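Local coordinates for peroxinectin A (Dictyostelium discoideum, PDB 6ERC), which catalyses the hydrogen peroxide-dependent oxidation of phenolic donors as a secreted haem peroxidase, and can also oxidise iodide and thiocyanate, at residues Met83-Pro88 against Glu211-Glu216; Met194-Asn199 against Asp204-Val209. All blocks are in the same frame, centred on the assembly; numbering follows the deposited sequence.

Interaction 1: residues Met83-Pro88 against Glu211-Glu216. With HEM (protoporphyrin IX containing Fe), chain F.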
loop_
_atom_site.group_PDB
_atom_site.type_symbol
_atom_site.label_atom_id
_atom_site.label_comp_id
_atom_site.label_asym_id
_atom_site.label_seq_id
_atom_site.Cartn_x
_atom_site.Cartn_y
_atom_site.Cartn_z
ATOM N N MET A 83 -3.813 3.513 5.022
ATOM C CA MET A 83 -4.488 2.549 5.886
ATOM C C MET A 83 -3.579 1.845 6.885
ATOM O O MET A 83 -3.984 1.654 8.032
ATOM C CB MET A 83 -5.196 1.503 5.011
ATOM C CG MET A 83 -6.273 2.081 4.108
ATOM S SD MET A 83 -7.085 0.842 3.077
ATOM C CE MET A 83 -7.870 -0.171 4.321
ATOM N N ALA A 84 -2.376 1.436 6.486
ATOM C CA ALA A 84 -1.583 0.562 7.341
ATOM C C ALA A 84 -0.094 0.844 7.204
ATOM O O ALA A 84 0.400 1.120 6.109
ATOM C CB ALA A 84 -1.853 -0.910 7.011
ATOM N N LEU A 85 0.615 0.755 8.330
ATOM C CA LEU A 85 2.073 0.786 8.345
ATOM C C LEU A 85 2.562 -0.162 9.428
ATOM O O LEU A 85 2.225 0.009 10.602
ATOM C CB LEU A 85 2.611 2.195 8.602
ATOM C CG LEU A 85 4.138 2.284 8.704
ATOM C CD1 LEU A 85 4.777 2.053 7.345
ATOM C CD2 LEU A 85 4.576 3.613 9.287
ATOM N N SER A 86 3.365 -1.151 9.035
ATOM C CA SER A 86 3.957 -2.092 9.985
ATOM C C SER A 86 5.346 -1.580 10.352
ATOM O O SER A 86 6.374 -2.061 9.873
ATOM C CB SER A 86 4.000 -3.492 9.390
ATOM O OG SER A 86 2.691 -3.961 9.118
ATOM N N LYS A 87 5.368 -0.579 11.221
ATOM C CA LYS A 87 6.621 0.080 11.573
ATOM C C LYS A 87 7.477 -0.852 12.424
ATOM O O LYS A 87 7.011 -1.308 13.477
ATOM C CB LYS A 87 6.342 1.380 12.320
ATOM C CG LYS A 87 7.560 2.291 12.460
ATOM C CD LYS A 87 7.187 3.634 13.082
ATOM C CE LYS A 87 8.408 4.515 13.315
ATOM N NZ LYS A 87 9.073 4.899 12.037
ATOM N N PRO A 88 8.709 -1.166 12.027
ATOM C CA PRO A 88 9.535 -2.074 12.832
ATOM C C PRO A 88 10.129 -1.418 14.069
ATOM O O PRO A 88 10.337 -0.205 14.128
ATOM C CB PRO A 88 10.651 -2.493 11.863
ATOM C CG PRO A 88 10.193 -2.086 10.511
ATOM C CD PRO A 88 9.327 -0.898 10.718
ATOM N N GLU A 211 3.038 11.368 4.152
ATOM C CA GLU A 211 3.328 9.957 4.377
ATOM C C GLU A 211 4.823 9.717 4.218
ATOM O O GLU A 211 5.402 10.071 3.186
ATOM C CB GLU A 211 2.527 9.083 3.407
ATOM C CG GLU A 211 1.922 7.840 4.047
ATOM C CD GLU A 211 2.898 6.684 4.100
ATOM O OE1 GLU A 211 3.681 6.543 3.139
ATOM O OE2 GLU A 211 2.886 5.924 5.093
ATOM N N ARG A 212 5.436 9.105 5.238
ATOM C CA ARG A 212 6.891 8.959 5.284
ATOM C C ARG A 212 7.446 8.383 3.986
ATOM O O ARG A 212 8.412 8.909 3.419
ATOM C CB ARG A 212 7.293 8.061 6.459
ATOM C CG ARG A 212 6.929 8.593 7.837
ATOM C CD ARG A 212 7.353 7.612 8.932
ATOM N NE ARG A 212 8.809 7.520 9.063
ATOM C CZ ARG A 212 9.541 8.171 9.965
ATOM N NH1 ARG A 212 8.974 8.979 10.851
ATOM N NH2 ARG A 212 10.858 8.009 9.987
ATOM N N ARG A 213 6.859 7.289 3.510
ATOM C CA ARG A 213 7.355 6.593 2.323
ATOM C C ARG A 213 6.697 7.097 1.046
ATOM O O ARG A 213 6.399 6.322 0.131
ATOM C CB ARG A 213 7.157 5.086 2.490
ATOM C CG ARG A 213 5.737 4.673 2.854
ATOM C CD ARG A 213 5.617 3.208 3.226
ATOM N NE ARG A 213 4.341 2.946 3.889
ATOM C CZ ARG A 213 3.866 1.736 4.170
ATOM N NH1 ARG A 213 4.554 0.642 3.844
ATOM N NH2 ARG A 213 2.691 1.620 4.777
ATOM N N GLY A 214 6.462 8.408 0.953
ATOM C CA GLY A 214 5.882 8.966 -0.255
ATOM C C GLY A 214 6.865 9.035 -1.406
ATOM O O GLY A 214 6.462 9.002 -2.572
ATOM N N ASN A 215 8.158 9.130 -1.103
ATOM C CA ASN A 215 9.183 9.174 -2.136
ATOM C C ASN A 215 9.535 7.800 -2.691
ATOM O O ASN A 215 10.418 7.717 -3.551
ATOM C CB ASN A 215 10.455 9.828 -1.590
ATOM C CG ASN A 215 10.246 11.278 -1.200
ATOM O OD1 ASN A 215 10.472 12.188 -1.998
ATOM N ND2 ASN A 215 9.818 11.498 0.038
ATOM N N GLU A 216 8.872 6.732 -2.228
ATOM C CA GLU A 216 9.252 5.378 -2.627
ATOM C C GLU A 216 9.457 5.282 -4.135
ATOM O O GLU A 216 10.472 4.752 -4.599
ATOM C CB GLU A 216 8.193 4.374 -2.160
ATOM C CG GLU A 216 8.681 2.918 -2.085
ATOM C CD GLU A 216 8.530 2.147 -3.392
ATOM O OE1 GLU A 216 8.159 2.757 -4.417
ATOM O OE2 GLU A 216 8.779 0.920 -3.391
HETATM C CHA HEM F . 4.730 -2.974 2.067
HETATM C CHB HEM F . 7.703 -1.481 -1.441
HETATM C CHC HEM F . 3.982 -1.503 -4.575
HETATM C CHD HEM F . 1.073 -3.229 -1.108
HETATM C C1A HEM F . 5.863 -2.629 1.373
HETATM C C2A HEM F . 7.209 -2.660 1.888
HETATM C C3A HEM F . 8.039 -2.251 0.924
HETATM C C4A HEM F . 7.235 -1.942 -0.237
HETATM C CMA HEM F . 9.575 -2.115 1.010
HETATM C CAA HEM F . 7.584 -3.110 3.309
HETATM C CBA HEM F . 8.355 -4.415 3.168
HETATM C CGA HEM F . 8.267 -5.203 4.448
HETATM O O1A HEM F . 7.142 -5.612 4.835
HETATM O O2A HEM F . 9.329 -5.435 5.080
HETATM C C1B HEM F . 6.944 -1.341 -2.578
HETATM C C2B HEM F . 7.436 -0.855 -3.843
HETATM C C3B HEM F . 6.412 -0.853 -4.714
HETATM C C4B HEM F . 5.238 -1.344 -4.021
HETATM C CMB HEM F . 8.902 -0.427 -4.055
HETATM C CAB HEM F . 6.385 -0.437 -6.203
HETATM C CBB HEM F . 7.476 -0.063 -6.879
HETATM C C1C HEM F . 2.866 -1.980 -3.921
HETATM C C2C HEM F . 1.545 -2.168 -4.493
HETATM C C3C HEM F . 0.736 -2.647 -3.523
HETATM C C4C HEM F . 1.534 -2.770 -2.323
HETATM C CMC HEM F . 1.245 -1.846 -5.973
HETATM C CAC HEM F . -0.763 -3.046 -3.504
HETATM C CBC HEM F . -1.607 -2.967 -4.534
HETATM C C1D HEM F . 1.798 -3.268 0.059
HETATM C C2D HEM F . 1.280 -3.598 1.367
HETATM C C3D HEM F . 2.296 -3.535 2.232
HETATM C C4D HEM F . 3.484 -3.147 1.513
HETATM C CMD HEM F . -0.184 -3.982 1.663
HETATM C CAD HEM F . 2.257 -3.781 3.751
HETATM C CBD HEM F . 1.707 -2.493 4.355
HETATM C CGD HEM F . 2.322 -2.216 5.705
HETATM O O1D HEM F . 3.428 -1.616 5.744
HETATM O O2D HEM F . 1.720 -2.579 6.746
HETATM N NA HEM F . 5.913 -2.184 0.071
HETATM N NB HEM F . 5.601 -1.631 -2.718
HETATM N NC HEM F . 2.819 -2.356 -2.596
HETATM N ND HEM F . 3.145 -2.997 0.187
HETATM FE FE HEM F . 4.343 -2.270 -1.234
#

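Interaction 2: residues Met194-Asn199 against Asp204-Val209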
loop_
_atom_site.group_PDB
_atom_site.type_symbol
_atom_site.label_atom_id
_atom_site.label_comp_id
_atom_site.label_asym_id
_atom_site.label_seq_id
_atom_site.Cartn_x
_atom_site.Cartn_y
_atom_site.Cartn_z
ATOM N N MET A 194 10.780 12.296 6.413
ATOM C CA MET A 194 10.550 11.517 5.205
ATOM C C MET A 194 11.524 10.348 5.148
ATOM O O MET A 194 12.682 10.467 5.563
ATOM C CB MET A 194 10.707 12.386 3.955
ATOM C CG MET A 194 9.719 13.546 3.876
ATOM S SD MET A 194 7.996 13.014 3.980
ATOM C CE MET A 194 7.845 12.020 2.495
ATOM N N ASP A 195 11.049 9.221 4.626
ATOM C CA ASP A 195 11.876 8.030 4.520
ATOM C C ASP A 195 12.894 8.169 3.394
ATOM O O ASP A 195 12.647 8.823 2.374
ATOM C CB ASP A 195 11.012 6.791 4.282
ATOM C CG ASP A 195 10.404 6.247 5.563
ATOM O OD1 ASP A 195 10.694 6.800 6.648
ATOM O OD2 ASP A 195 9.641 5.259 5.484
ATOM N N ASN A 196 14.054 7.549 3.598
ATOM C CA ASN A 196 15.120 7.495 2.603
ATOM C C ASN A 196 15.730 6.096 2.606
ATOM O O ASN A 196 16.939 5.915 2.747
ATOM C CB ASN A 196 16.179 8.563 2.879
ATOM C CG ASN A 196 16.825 9.104 1.607
ATOM O OD1 ASN A 196 17.233 10.267 1.559
ATOM N ND2 ASN A 196 16.911 8.274 0.573
ATOM N N ASP A 197 14.873 5.083 2.440
ATOM C CA ASP A 197 15.300 3.696 2.597
ATOM C C ASP A 197 16.476 3.371 1.680
ATOM O O ASP A 197 17.533 2.919 2.136
ATOM C CB ASP A 197 14.119 2.759 2.324
ATOM C CG ASP A 197 12.964 2.987 3.282
ATOM O OD1 ASP A 197 13.227 3.249 4.475
ATOM O OD2 ASP A 197 11.794 2.912 2.844
ATOM N N ALA A 198 16.309 3.597 0.374
ATOM C CA ALA A 198 17.387 3.322 -0.569
ATOM C C ALA A 198 18.591 4.228 -0.344
ATOM O O ALA A 198 19.708 3.863 -0.726
ATOM C CB ALA A 198 16.878 3.465 -2.004
ATOM N N ASN A 199 18.390 5.396 0.266
ATOM C CA ASN A 199 19.491 6.289 0.630
ATOM C C ASN A 199 20.388 6.581 -0.571
ATOM O O ASN A 199 21.617 6.604 -0.468
ATOM C CB ASN A 199 20.305 5.704 1.784
ATOM C CG ASN A 199 21.117 6.757 2.520
ATOM O OD1 ASN A 199 21.363 7.849 2.000
ATOM N ND2 ASN A 199 21.540 6.431 3.737
ATOM N N ASP A 204 17.415 16.083 2.185
ATOM C CA ASP A 204 16.969 17.436 1.867
ATOM C C ASP A 204 16.536 17.589 0.414
ATOM O O ASP A 204 15.979 18.635 0.062
ATOM C CB ASP A 204 18.061 18.464 2.182
ATOM C CG ASP A 204 19.361 18.180 1.461
ATOM O OD1 ASP A 204 19.900 17.068 1.635
ATOM O OD2 ASP A 204 19.843 19.066 0.721
ATOM N N GLN A 205 16.775 16.588 -0.434
ATOM C CA GLN A 205 16.285 16.608 -1.805
ATOM C C GLN A 205 14.973 15.852 -1.980
ATOM O O GLN A 205 14.380 15.921 -3.061
ATOM C CB GLN A 205 17.338 16.023 -2.756
ATOM C CG GLN A 205 18.590 16.884 -2.899
ATOM C CD GLN A 205 19.698 16.202 -3.695
ATOM O OE1 GLN A 205 20.884 16.429 -3.442
ATOM N NE2 GLN A 205 19.318 15.368 -4.664
ATOM N N LEU A 206 14.508 15.143 -0.954
ATOM C CA LEU A 206 13.235 14.441 -1.031
ATOM C C LEU A 206 12.076 15.401 -0.802
ATOM O O LEU A 206 12.205 16.422 -0.118
ATOM C CB LEU A 206 13.171 13.316 0.004
ATOM C CG LEU A 206 14.250 12.235 -0.059
ATOM C CD1 LEU A 206 14.013 11.214 1.045
ATOM C CD2 LEU A 206 14.285 11.553 -1.422
ATOM N N TYR A 207 10.929 15.060 -1.380
ATOM C CA TYR A 207 9.728 15.861 -1.203
ATOM C C TYR A 207 9.068 15.535 0.130
ATOM O O TYR A 207 9.048 14.381 0.563
ATOM C CB TYR A 207 8.753 15.618 -2.356
ATOM C CG TYR A 207 9.274 16.112 -3.689
ATOM C CD1 TYR A 207 9.172 17.452 -4.043
ATOM C CD2 TYR A 207 9.875 15.238 -4.590
ATOM C CE1 TYR A 207 9.649 17.909 -5.254
ATOM C CE2 TYR A 207 10.355 15.687 -5.807
ATOM C CZ TYR A 207 10.238 17.025 -6.133
ATOM O OH TYR A 207 10.714 17.479 -7.341
ATOM N N SER A 208 8.536 16.566 0.782
ATOM C CA SER A 208 7.917 16.439 2.097
ATOM C C SER A 208 6.404 16.332 1.928
ATOM O O SER A 208 5.737 17.319 1.598
ATOM C CB SER A 208 8.291 17.631 2.976
ATOM O OG SER A 208 9.700 17.773 3.060
ATOM N N VAL A 209 5.865 15.132 2.157
ATOM C CA VAL A 209 4.436 14.870 2.054
ATOM C C VAL A 209 3.970 14.163 3.322
ATOM O O VAL A 209 4.769 13.732 4.155
ATOM C CB VAL A 209 4.081 14.036 0.804
ATOM C CG1 VAL A 209 4.403 14.819 -0.466
ATOM C CG2 VAL A 209 4.816 12.697 0.820
#

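Interaction 1: residues Met83-Pro88 against Glu211-Glu216
Leu85 lays one methyl branch over a face of the Arg213 guanidinium: CD1 stands 3.2 Å above the plane, over its centre, and lies 3.3 Å from Arg213 CZ. The two side chains run past each other in opposite directions. Leu85 reaches across with CG anti to its backbone N (chi1 177°), while Arg213 starts from a chi1 of 53°, with CG between N and carbonyl carbon, and then extends straight toward the haem. Its guanidinium rim is used for polar contacts. Arg213 NH1 donates to the haem propionate oxygen O1D over 3.2 Å, at 145°, and NH2 adds a weak bond to the same oxygen. Ala84 O also sits at this rim, close to NH2 but not hydrogen-bonded to it, and a long salt bridge, 3.5 Å from Glu211 OE2 to Arg213 NE, lies there too. The leucine methyl over the face, with the propionate oxygen at the edge, probably limits how the guanidinium can turn. Ser86 grips the propionate from the other segment, its OG giving a 2.9 Å hydrogen bond to O2D. Farther out, Lys87 NZ lies over the centre of the Arg212 guanidinium, 3.9 Å from Arg212 CZ; Asp195, the salt-bridge partner of Arg212, probably offsets part of this like-charge proximity. Glu216 OE2 is bonded covalently to haem CMB, the ester link known from animal haem peroxidases. Arg213 is the predicted transition-state stabiliser and touches His81, the predicted proton acceptor. The loop 83-88 follows helix 70-80, rests Ala84 on helix 294-300 and Ser86 on strand 113-124, and leads into strand 88-89, while 211-216 leads into helix 218-241.

Interaction 2: residues Met194-Asn199 against Asp204-Val209
Met194 and Ser208 mark the closest approach of two irregular segments, their CA atoms 6.4 Å apart, and the chains run in roughly opposite directions without backbone-to-backbone hydrogen bonds between them. Side chains, chiefly that of Met194, do the joining. Its chain is folded back at both chi2 (-56°) and chi3 (-64°), which curls the thioether along the backbone of 207-209. CG packs 3.8 Å from Ser208 CA; the sulfur then meets Val209, whose backbone N-H points at SD in a weak hydrogen bond of 3.5 Å and 156°. The terminal methyl touches both a polar and an apolar neighbour, CE lying 3.3 Å from Tyr207 O and 3.5 Å from Val209 CG2. The methionine and valine side chains cross at about a right angle, and Asn215 closes on the methionine from outside the pair. Cutting Met194 back to an alanine here is likely to open a gap beside Val209 CG2 and to deprive the Val209 N-H of its weak sulfur acceptor. At the other end of the contact Leu206 takes over, laying CD1 against the backbone carbonyl of Asp195, 3.1 Å from its O, and against Asn196 CB at 3.9 Å. The carboxylate of Asp195 is engaged by Arg212. Tyr207 and Val209 touch helix 218-241 through Leu221 and His224. This is a long connection folded back on itself, between strand 182-184 and helix 218-241 of the largely helical animal haem peroxidase fold, and a few residues further on it carries Arg213, the predicted transition-state stabiliser.

Overall arrangement
The centres of the two contacts lie 12 Å apart, interaction 1 about 8 Å and interaction 2 about 17 Å from the centre of the chain. In sequence, both segments of interaction 2 fall between those of interaction 1, and three of the four segments share the connection from strand 182-184 to helix 218-241. They meet directly: Arg212 NE forms a salt bridge with Asp195 OD1, 3.1 Å apart, and Asn215 OD1 probably accepts a hydrogen bond from Tyr207 N. Interaction 1 supplies residues that touch the haem, while interaction 2 packs against 211-216 and so is consistent with a second-shell role.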